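Local coordinates for protein insulinase family protease (Yersinia pestis, PDB 3GO9) that is probably a metalloprotease of the insulinase (M16) family or a close relative of one, and carries bound zinc ions in its crystal, at residues S136-A139 with G140-V144; P170-R173 with Y174-K177; V194-E197 with K198-F202; S222-I225 with A226-S230. All coordinates share one frame; numbering follows the deposited sequence. Where two conformers were deposited one is given.

Contact 1: S136-A139 with G140-V144; sequences SDTA and GNLAV
The carboxylate of Asp137 and the side-chain amide of Asn141 are the flat groups here, and one water joins them. Their planes stand nearly at right angles, and Asp137 OD1 and Asn141 ND2 are 5.2 Å apart, so neither group lies on a face of the other. The water donates to Asp137 OD1 at 2.6 Å, from well above the carboxylate plane. It accepts from Asn141 ND2 at 3.0 Å. Asn141 CG is anti to the backbone N (chi1 -164°), which turns the amide to the side where the water can link it to Asp137. Asp137 also has partners beyond the water: Ser84 OG bonds to OD1 and Ser82 OG to OD2. The buried carboxylate is therefore gripped at both oxygens.

The backbone carries the rest. Gly140 N donates to Ser136 O at 3.1 Å, and Asn141 N donates to Asp137 O at 2.8 Å. Leu142 N also comes near Asp137 O, but the angle is too poor for a bond. It is paired with Tyr203 OH instead, and the same hydroxyl bonds to Thr138 O. One tyrosine of helix 196-206 thus spans the carbonyl and the amide as the chain turns away. Leu142 CB rests against Thr138 O at 3.8 Å. Its side chain, like that of Thr138, packs on Ala78 of helix 70-80.

Asn141 is the first residue to leave helical angles, and Ala143 then centres an inverse gamma turn. This is the C-terminal end of helix 125-140, passing into the short loop that leads to helix 146-153 within the M16 peptidase region.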
loop_
_atom_site.group_PDB
_atom_site.type_symbol
_atom_site.label_atom_id
_atom_site.label_comp_id
_atom_site.label_asym_id
_atom_site.label_seq_id
_atom_site.Cartn_x
_atom_site.Cartn_y
_atom_site.Cartn_z
ATOM N N SER A 136 -9.700 -11.147 -19.481
ATOM C CA SER A 136 -9.964 -12.619 -19.634
ATOM C C SER A 136 -9.011 -13.321 -20.579
ATOM O O SER A 136 -8.600 -14.462 -20.316
ATOM C CB SER A 136 -11.425 -12.911 -19.916
ATOM O OG SER A 136 -11.904 -12.272 -21.080
ATOM N N ASP A 137 -8.617 -12.661 -21.653
ATOM C CA ASP A 137 -7.510 -13.160 -22.490
ATOM C C ASP A 137 -6.261 -13.352 -21.634
ATOM O O ASP A 137 -5.581 -14.383 -21.715
ATOM C CB ASP A 137 -7.133 -12.174 -23.626
ATOM C CG ASP A 137 -8.127 -12.075 -24.779
ATOM O OD1 ASP A 137 -9.106 -12.875 -24.875
ATOM O OD2 ASP A 137 -7.825 -11.198 -25.661
ATOM N N THR A 138 -5.927 -12.358 -20.809
ATOM C CA THR A 138 -4.723 -12.435 -20.030
ATOM C C THR A 138 -4.816 -13.557 -18.965
ATOM O O THR A 138 -3.855 -14.325 -18.756
ATOM C CB THR A 138 -4.505 -11.090 -19.347
ATOM O OG1 THR A 138 -4.311 -10.067 -20.342
ATOM C CG2 THR A 138 -3.301 -11.107 -18.463
ATOM N N ALA A 139 -5.984 -13.647 -18.344
ATOM C CA ALA A 139 -6.213 -14.567 -17.201
ATOM C C ALA A 139 -6.156 -15.999 -17.636
ATOM O O ALA A 139 -5.654 -16.865 -16.873
ATOM C CB ALA A 139 -7.544 -14.312 -16.552
ATOM N N GLY A 140 -6.662 -16.291 -18.820
ATOM C CA GLY A 140 -6.788 -17.685 -19.278
ATOM C C GLY A 140 -6.284 -18.077 -20.634
ATOM O O GLY A 140 -6.278 -19.280 -20.927
ATOM N N ASN A 141 -5.896 -17.118 -21.478
ATOM C CA ASN A 141 -5.457 -17.450 -22.845
ATOM C C ASN A 141 -4.295 -16.561 -23.287
ATOM O O ASN A 141 -4.201 -16.139 -24.427
ATOM C CB ASN A 141 -6.623 -17.323 -23.822
ATOM C CG ASN A 141 -6.367 -18.015 -25.167
ATOM O OD1 ASN A 141 -5.613 -18.957 -25.266
ATOM N ND2 ASN A 141 -6.976 -17.481 -26.227
ATOM N N LEU A 142 -3.387 -16.337 -22.374
ATOM C CA LEU A 142 -2.226 -15.440 -22.617
ATOM C C LEU A 142 -1.430 -15.919 -23.835
ATOM O O LEU A 142 -1.233 -17.120 -24.013
ATOM C CB LEU A 142 -1.339 -15.385 -21.371
ATOM C CG LEU A 142 -0.161 -14.417 -21.442
ATOM C CD1 LEU A 142 -0.679 -12.996 -21.480
ATOM C CD2 LEU A 142 0.815 -14.615 -20.232
ATOM N N ALA A 143 -1.009 -14.976 -24.684
ATOM C CA ALA A 143 -0.333 -15.285 -25.928
ATOM C C ALA A 143 1.148 -15.509 -25.649
ATOM O O ALA A 143 1.933 -14.588 -25.653
ATOM C CB ALA A 143 -0.561 -14.140 -26.988
ATOM N N VAL A 144 1.511 -16.744 -25.341
ATOM C CA VAL A 144 2.869 -17.076 -24.954
ATOM C C VAL A 144 3.438 -17.921 -26.099
ATOM O O VAL A 144 3.067 -19.067 -26.289
ATOM C CB VAL A 144 2.902 -17.879 -23.625
ATOM C CG1 VAL A 144 4.373 -18.125 -23.199
ATOM C CG2 VAL A 144 2.117 -17.147 -22.518
HETATM O O HOH W 1 -9.022 -15.396 -25.377
#

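Contact 2: P170-R173 with Y174-K177; sequences PWWR and YRLK
Tyr174, Arg175 and Leu176 donate their backbone N-H groups to the carbonyls of Pro170, Trp171 and Trp172, four residues back, each with N to O of 2.9 Å, and Lys177 N closes a shorter turn onto Tyr174 O.

Leu176 lies over one face of the Trp172 indole. Its CG is 3.8 Å from the centroid of the five-membered ring and 19° off the normal, a CH-pi contact. The two methyls overhang the NE1 side of the ring: CD1 is 3.6 Å from Trp172 CD1, and CD2 is 3.7 Å from Trp172 CZ2. Trp172 NE1 bonds to Tyr111 OH.

This short helix, 170-175, belongs to the M16 peptidase region yet packs on the five-stranded sheet of the other half of the chain. Trp171 touches Leu259, Val442 and Met444 there.

Arg175 runs alongside Trp171, its CB over one face of the indole. The chain bends at chi2 (69°), and Arg175 CD comes within 3.8 Å of Trp171 CZ2. The ring and guanidinium planes are 74° apart, so they do not stack. The guanidinium makes a salt bridge to Asp274 and a hydrogen bond to Ala250 O. Trp171 CZ3 also meets Tyr174 CD2 at 4.2 Å.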
loop_
_atom_site.group_PDB
_atom_site.type_symbol
_atom_site.label_atom_id
_atom_site.label_comp_id
_atom_site.label_asym_id
_atom_site.label_seq_id
_atom_site.Cartn_x
_atom_site.Cartn_y
_atom_site.Cartn_z
ATOM N N PRO A 170 18.953 1.421 -1.903
ATOM C CA PRO A 170 19.707 0.817 -0.783
ATOM C C PRO A 170 18.914 0.579 0.523
ATOM O O PRO A 170 19.148 -0.426 1.226
ATOM C CB PRO A 170 20.823 1.832 -0.534
ATOM C CG PRO A 170 21.096 2.390 -1.935
ATOM C CD PRO A 170 19.758 2.437 -2.618
ATOM N N TRP A 171 17.955 1.432 0.811
ATOM C CA TRP A 171 17.031 1.171 1.915
ATOM C C TRP A 171 16.306 -0.188 1.778
ATOM O O TRP A 171 16.182 -0.954 2.731
ATOM C CB TRP A 171 15.996 2.268 2.068
ATOM C CG TRP A 171 14.841 1.878 2.873
ATOM C CD1 TRP A 171 13.597 1.644 2.406
ATOM C CD2 TRP A 171 14.798 1.568 4.290
ATOM N NE1 TRP A 171 12.781 1.232 3.410
ATOM C CE2 TRP A 171 13.477 1.195 4.583
ATOM C CE3 TRP A 171 15.740 1.568 5.316
ATOM C CZ2 TRP A 171 13.062 0.827 5.860
ATOM C CZ3 TRP A 171 15.318 1.210 6.632
ATOM C CH2 TRP A 171 13.982 0.842 6.871
ATOM N N TRP A 172 15.754 -0.449 0.597
ATOM C CA TRP A 172 15.088 -1.713 0.388
ATOM C C TRP A 172 16.022 -2.910 0.505
ATOM O O TRP A 172 15.651 -3.888 1.173
ATOM C CB TRP A 172 14.281 -1.688 -0.936
ATOM C CG TRP A 172 13.395 -2.903 -1.069
ATOM C CD1 TRP A 172 13.462 -3.846 -2.035
ATOM C CD2 TRP A 172 12.313 -3.290 -0.192
ATOM N NE1 TRP A 172 12.498 -4.818 -1.815
ATOM C CE2 TRP A 172 11.778 -4.498 -0.698
ATOM C CE3 TRP A 172 11.748 -2.741 0.954
ATOM C CZ2 TRP A 172 10.734 -5.157 -0.078
ATOM C CZ3 TRP A 172 10.676 -3.400 1.552
ATOM C CH2 TRP A 172 10.201 -4.592 1.050
ATOM N N ARG A 173 17.217 -2.800 -0.045
ATOM C CA ARG A 173 18.262 -3.827 0.083
ATOM C C ARG A 173 18.569 -4.096 1.538
ATOM O O ARG A 173 18.632 -5.251 1.963
ATOM C CB ARG A 173 19.552 -3.470 -0.660
ATOM C CG ARG A 173 19.399 -3.389 -2.152
ATOM C CD ARG A 173 18.792 -4.650 -2.720
ATOM N NE ARG A 173 18.697 -4.581 -4.164
ATOM C CZ ARG A 173 18.028 -5.445 -4.910
ATOM N NH1 ARG A 173 17.396 -6.483 -4.345
ATOM N NH2 ARG A 173 18.013 -5.270 -6.240
ATOM N N TYR A 174 18.636 -3.051 2.335
ATOM C CA TYR A 174 18.847 -3.245 3.787
ATOM C C TYR A 174 17.657 -3.923 4.442
ATOM O O TYR A 174 17.800 -4.911 5.156
ATOM C CB TYR A 174 19.125 -1.880 4.442
ATOM C CG TYR A 174 19.375 -1.981 5.918
ATOM C CD1 TYR A 174 20.568 -2.514 6.416
ATOM C CD2 TYR A 174 18.434 -1.614 6.820
ATOM C CE1 TYR A 174 20.827 -2.607 7.778
ATOM C CE2 TYR A 174 18.670 -1.734 8.208
ATOM C CZ TYR A 174 19.859 -2.237 8.672
ATOM O OH TYR A 174 20.080 -2.372 10.022
ATOM N N ARG A 175 16.460 -3.402 4.166
ATOM C CA ARG A 175 15.275 -3.877 4.799
ATOM C C ARG A 175 14.947 -5.328 4.495
ATOM O O ARG A 175 14.395 -6.006 5.353
ATOM C CB ARG A 175 14.072 -2.972 4.469
ATOM C CG ARG A 175 12.825 -3.222 5.284
ATOM C CD ARG A 175 12.981 -2.832 6.727
ATOM N NE ARG A 175 11.930 -3.362 7.615
ATOM C CZ ARG A 175 11.892 -4.605 8.105
ATOM N NH1 ARG A 175 12.785 -5.523 7.742
ATOM N NH2 ARG A 175 10.914 -4.940 8.923
ATOM N N LEU A 176 15.322 -5.784 3.296
ATOM C CA LEU A 176 15.138 -7.155 2.830
ATOM C C LEU A 176 15.982 -8.186 3.601
ATOM O O LEU A 176 15.734 -9.394 3.540
ATOM C CB LEU A 176 15.571 -7.241 1.384
ATOM C CG LEU A 176 14.628 -6.768 0.294
ATOM C CD1 LEU A 176 15.360 -6.793 -1.056
ATOM C CD2 LEU A 176 13.412 -7.693 0.233
ATOM N N LYS A 177 17.034 -7.739 4.280
ATOM C CA LYS A 177 17.949 -8.732 4.907
ATOM C C LYS A 177 17.199 -9.594 5.947
ATOM O O LYS A 177 16.381 -9.113 6.772
ATOM C CB LYS A 177 19.166 -8.068 5.514
ATOM C CG LYS A 177 20.093 -7.405 4.539
ATOM C CD LYS A 177 21.231 -6.739 5.223
ATOM C CE LYS A 177 22.330 -6.363 4.207
ATOM N NZ LYS A 177 23.291 -5.390 4.797
#

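Contact 3: V194-E197 with K198-F202; sequences VDVE and KLKQF
Asp195 and Lys198 meet at the start of helix 196-206, where Asp195 is the N-cap. Lys198 N donates to Asp195 OD2 at 3.1 Å with an N-H...O angle of 154°. The approach is steep: the N-H comes from above the carboxylate plane, 66° out of it. Asp195 CG is anti to its own N (chi1 -178°), which brings the carboxylate beside the first turn. Lys198 CB lies over the same face, 3.6 Å from Asp195 CG.

Backbone bonds continue the turn. Leu199 N donates to Asp195 O at 3.0 Å, in the carbonyl plane. Lys198 N makes a second, weak bond to the same oxygen, so the carboxylate is its better acceptor. Lys200 N and Gln201 N follow with bonds to Val196 O and Glu197 O.

Apolar contacts flank the cap. Val194 CG1 touches Leu199 CD2 at 4.3 Å, from the residue before the cap to the fourth helix residue, the pairing of a hydrophobic staple. Both side chains face helix 146-153, and Leu199 also reaches Phe70, Leu73 and Leu74 of helix 70-80. Val196 CG1 lies against the Lys200 chain, 3.7 Å from its CE.

The one charged pair is looser. Glu197 and Lys200 lie side by side and point the same way. The Lys200 chain is extended beyond CG, and its end comes to the Glu197 carboxylate. Their salt bridge is long, with Lys200 NZ 3.8 Å from Glu197 OE2.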
loop_
_atom_site.group_PDB
_atom_site.type_symbol
_atom_site.label_atom_id
_atom_site.label_comp_id
_atom_site.label_asym_id
_atom_site.label_seq_id
_atom_site.Cartn_x
_atom_site.Cartn_y
_atom_site.Cartn_z
ATOM N N VAL A 194 14.945 -17.970 -23.651
ATOM C CA VAL A 194 13.809 -18.356 -22.799
ATOM C C VAL A 194 13.276 -19.673 -23.293
ATOM O O VAL A 194 13.048 -19.853 -24.502
ATOM C CB VAL A 194 12.685 -17.300 -22.875
ATOM C CG1 VAL A 194 11.422 -17.772 -22.077
ATOM C CG2 VAL A 194 13.191 -15.958 -22.352
ATOM N N ASP A 195 13.037 -20.582 -22.351
ATOM C CA ASP A 195 12.365 -21.814 -22.621
ATOM C C ASP A 195 10.882 -21.491 -22.607
ATOM O O ASP A 195 10.289 -21.361 -21.522
ATOM C CB ASP A 195 12.725 -22.801 -21.518
ATOM C CG ASP A 195 12.101 -24.153 -21.727
ATOM O OD1 ASP A 195 12.670 -25.110 -21.183
ATOM O OD2 ASP A 195 11.070 -24.271 -22.401
ATOM N N VAL A 196 10.335 -21.235 -23.802
ATOM C CA VAL A 196 8.962 -20.749 -23.930
ATOM C C VAL A 196 7.991 -21.809 -23.375
ATOM O O VAL A 196 6.976 -21.475 -22.750
ATOM C CB VAL A 196 8.638 -20.307 -25.389
ATOM C CG1 VAL A 196 7.191 -20.047 -25.571
ATOM C CG2 VAL A 196 9.507 -19.060 -25.788
ATOM N N GLU A 197 8.341 -23.094 -23.526
ATOM C CA GLU A 197 7.472 -24.145 -23.000
ATOM C C GLU A 197 7.385 -24.074 -21.464
ATOM O O GLU A 197 6.293 -24.218 -20.896
ATOM C CB GLU A 197 7.932 -25.515 -23.490
ATOM C CG GLU A 197 7.814 -25.656 -25.039
ATOM C CD GLU A 197 6.385 -25.586 -25.524
ATOM O OE1 GLU A 197 5.478 -26.070 -24.801
ATOM O OE2 GLU A 197 6.165 -25.054 -26.637
ATOM N N LYS A 198 8.493 -23.798 -20.820
ATOM C CA LYS A 198 8.541 -23.712 -19.365
ATOM C C LYS A 198 7.781 -22.464 -18.907
ATOM O O LYS A 198 7.125 -22.463 -17.862
ATOM C CB LYS A 198 9.947 -23.654 -18.823
ATOM C CG LYS A 198 9.983 -23.839 -17.315
ATOM C CD LYS A 198 11.362 -24.159 -16.787
ATOM C CE LYS A 198 11.593 -25.689 -16.748
ATOM N NZ LYS A 198 12.734 -26.021 -15.851
ATOM N N LEU A 199 7.903 -21.404 -19.678
ATOM C CA LEU A 199 7.135 -20.189 -19.370
ATOM C C LEU A 199 5.626 -20.460 -19.413
ATOM O O LEU A 199 4.884 -19.966 -18.565
ATOM C CB LEU A 199 7.577 -19.077 -20.302
ATOM C CG LEU A 199 6.889 -17.724 -20.151
ATOM C CD1 LEU A 199 7.053 -17.084 -18.769
ATOM C CD2 LEU A 199 7.339 -16.763 -21.209
ATOM N N LYS A 200 5.164 -21.195 -20.428
ATOM C CA LYS A 200 3.733 -21.475 -20.559
ATOM C C LYS A 200 3.292 -22.358 -19.379
ATOM O O LYS A 200 2.231 -22.186 -18.844
ATOM C CB LYS A 200 3.458 -22.239 -21.854
ATOM C CG LYS A 200 3.707 -21.499 -23.124
ATOM C CD LYS A 200 3.342 -22.449 -24.339
ATOM C CE LYS A 200 4.130 -22.129 -25.609
ATOM N NZ LYS A 200 3.409 -22.482 -26.844
ATOM N N GLN A 201 4.128 -23.299 -18.993
ATOM C CA GLN A 201 3.808 -24.187 -17.890
ATOM C C GLN A 201 3.688 -23.403 -16.589
ATOM O O GLN A 201 2.751 -23.611 -15.794
ATOM C CB GLN A 201 4.878 -25.265 -17.772
ATOM C CG GLN A 201 4.782 -26.229 -18.925
ATOM C CD GLN A 201 5.778 -27.374 -18.815
ATOM O OE1 GLN A 201 6.983 -27.168 -18.590
ATOM N NE2 GLN A 201 5.273 -28.597 -18.982
ATOM N N PHE A 202 4.582 -22.437 -16.403
ATOM C CA PHE A 202 4.534 -21.553 -15.225
ATOM C C PHE A 202 3.239 -20.778 -15.202
ATOM O O PHE A 202 2.569 -20.685 -14.192
ATOM C CB PHE A 202 5.742 -20.604 -15.224
ATOM C CG PHE A 202 5.748 -19.602 -14.126
ATOM C CD1 PHE A 202 6.355 -19.854 -12.892
ATOM C CD2 PHE A 202 5.249 -18.352 -14.325
ATOM C CE1 PHE A 202 6.367 -18.903 -11.903
ATOM C CE2 PHE A 202 5.242 -17.414 -13.332
ATOM C CZ PHE A 202 5.824 -17.670 -12.123
#

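Contact 4: S222-I225 with A226-S230; sequences SRSI and AAQIS
Gln228 folds back over the turn that precedes it. Its CB sits 3.5 Å from both Ser224 O and Ile225 O. CG is anti to the carbonyl carbon (chi1 -76°) and comes nearer to Ser224 O, at 3.3 Å. CD stays beside that same oxygen. At the tip, OE1 lies 3.5 Å from Ile225 CA and close to Ile225 CG1, the two side chains crossing at about a right angle. OE1 also accepts from a water at 2.6 Å. That water bonds to Ser224 OG in the conformer given, but Ser224 was modelled in two, so the bridge is doubtful.

Ser224 O is itself taken by Gln228 N at 2.9 Å. The next bond, Ile229 N to Ile225 O, is 2.7 Å long. Ala226 N reaches Ser222 O less directly, 46° out of the carbonyl plane, and the bond from Ala227 N to Arg223 O is weak.

Ile225 and Ile229 are buried against strands 36-41 and 212-218, while Gln228 touches Leu128 and Leu132 of helix 125-140. The arrangement is the first two turns of an amphipathic alpha-helix, 222-233, which follows strand 212-218 and packs on the seven-stranded mixed sheet of this alpha/beta half of the chain.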
loop_
_atom_site.group_PDB
_atom_site.type_symbol
_atom_site.label_atom_id
_atom_site.label_comp_id
_atom_site.label_asym_id
_atom_site.label_seq_id
_atom_site.Cartn_x
_atom_site.Cartn_y
_atom_site.Cartn_z
ATOM N N SER A 222 -24.657 -2.531 -12.075
ATOM C CA SER A 222 -24.128 -3.647 -11.289
ATOM C C SER A 222 -24.741 -4.967 -11.713
ATOM O O SER A 222 -24.119 -6.041 -11.546
ATOM C CB SER A 222 -24.318 -3.440 -9.782
ATOM O OG SER A 222 -25.643 -3.667 -9.346
ATOM N N ARG A 223 -25.977 -4.920 -12.237
ATOM C CA ARG A 223 -26.616 -6.154 -12.667
ATOM C C ARG A 223 -25.957 -6.648 -13.939
ATOM O O ARG A 223 -25.579 -7.857 -14.019
ATOM C CB ARG A 223 -28.147 -5.966 -12.835
ATOM C CG ARG A 223 -28.869 -7.292 -13.141
ATOM C CD ARG A 223 -30.389 -7.064 -13.186
ATOM N NE ARG A 223 -30.641 -6.073 -14.222
ATOM C CZ ARG A 223 -31.536 -5.077 -14.157
ATOM N NH1 ARG A 223 -31.601 -4.244 -15.173
ATOM N NH2 ARG A 223 -32.347 -4.896 -13.127
ATOM N N SER A 224 -25.781 -5.787 -14.929
ATOM C CA SER A 224 -25.155 -6.247 -16.167
ATOM C C SER A 224 -23.681 -6.561 -16.003
ATOM O O SER A 224 -23.212 -7.512 -16.596
ATOM C CB SER A 224 -25.374 -5.319 -17.373
ATOM O OG SER A 224 -24.758 -4.069 -17.237
ATOM N N ILE A 225 -22.964 -5.811 -15.173
ATOM C CA ILE A 225 -21.542 -6.073 -15.086
ATOM C C ILE A 225 -21.277 -7.390 -14.343
ATOM O O ILE A 225 -20.352 -8.109 -14.734
ATOM C CB ILE A 225 -20.775 -4.845 -14.499
ATOM C CG1 ILE A 225 -19.343 -4.839 -15.037
ATOM C CG2 ILE A 225 -20.937 -4.820 -13.028
ATOM C CD1 ILE A 225 -18.355 -3.943 -14.285
ATOM N N ALA A 226 -22.085 -7.735 -13.326
ATOM C CA ALA A 226 -21.952 -9.046 -12.652
ATOM C C ALA A 226 -22.111 -10.112 -13.719
ATOM O O ALA A 226 -21.333 -11.067 -13.753
ATOM C CB ALA A 226 -22.964 -9.251 -11.521
ATOM N N ALA A 227 -23.114 -9.979 -14.589
ATOM C CA ALA A 227 -23.306 -10.986 -15.616
ATOM C C ALA A 227 -22.159 -11.038 -16.600
ATOM O O ALA A 227 -21.754 -12.104 -16.999
ATOM C CB ALA A 227 -24.651 -10.806 -16.337
ATOM N N GLN A 228 -21.586 -9.884 -16.944
ATOM C CA GLN A 228 -20.493 -9.858 -17.837
ATOM C C GLN A 228 -19.248 -10.480 -17.222
ATOM O O GLN A 228 -18.432 -11.111 -17.915
ATOM C CB GLN A 228 -20.165 -8.427 -18.166
ATOM C CG GLN A 228 -21.105 -7.816 -19.110
ATOM C CD GLN A 228 -20.662 -6.400 -19.360
ATOM O OE1 GLN A 228 -20.886 -5.561 -18.534
ATOM N NE2 GLN A 228 -19.903 -6.174 -20.446
ATOM N N ILE A 229 -19.054 -10.197 -15.945
ATOM C CA ILE A 229 -17.885 -10.804 -15.244
ATOM C C ILE A 229 -18.019 -12.321 -15.242
ATOM O O ILE A 229 -17.053 -13.041 -15.524
ATOM C CB ILE A 229 -17.759 -10.255 -13.817
ATOM C CG1 ILE A 229 -17.284 -8.792 -13.852
ATOM C CG2 ILE A 229 -16.870 -11.178 -12.905
ATOM C CD1 ILE A 229 -17.520 -8.064 -12.520
ATOM N N SER A 230 -19.191 -12.833 -14.915
ATOM C CA SER A 230 -19.397 -14.292 -14.961
ATOM C C SER A 230 -19.114 -14.886 -16.321
ATOM O O SER A 230 -18.415 -15.896 -16.451
ATOM C CB SER A 230 -20.835 -14.601 -14.563
ATOM O OG SER A 230 -20.982 -15.996 -14.450
HETATM O O HOH W 2 -22.172 -3.452 -17.826
#

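Overall arrangement
The contacts follow one another along the chain, from 1 to 4, each on or at the end of a helix. Contacts 1 and 3 touch: Val144 meets Val196, Leu199 and Lys200, and the centres of the two contacts are about 14 Å apart. Both pack on helix 70-80, which carries the zinc ligand His72. Contact 4 is about 20 Å from contact 1, centre to centre. Its helix, 222-233, touches helix 125-140 and lies on the seven-stranded sheet. Contact 2 stands apart, about 43 Å from contact 4 between centres and on the opposite side of the chain's centre. It packs on the five-stranded sheet. Helix 170-175 thus lies at the junction between the two halves of the chain.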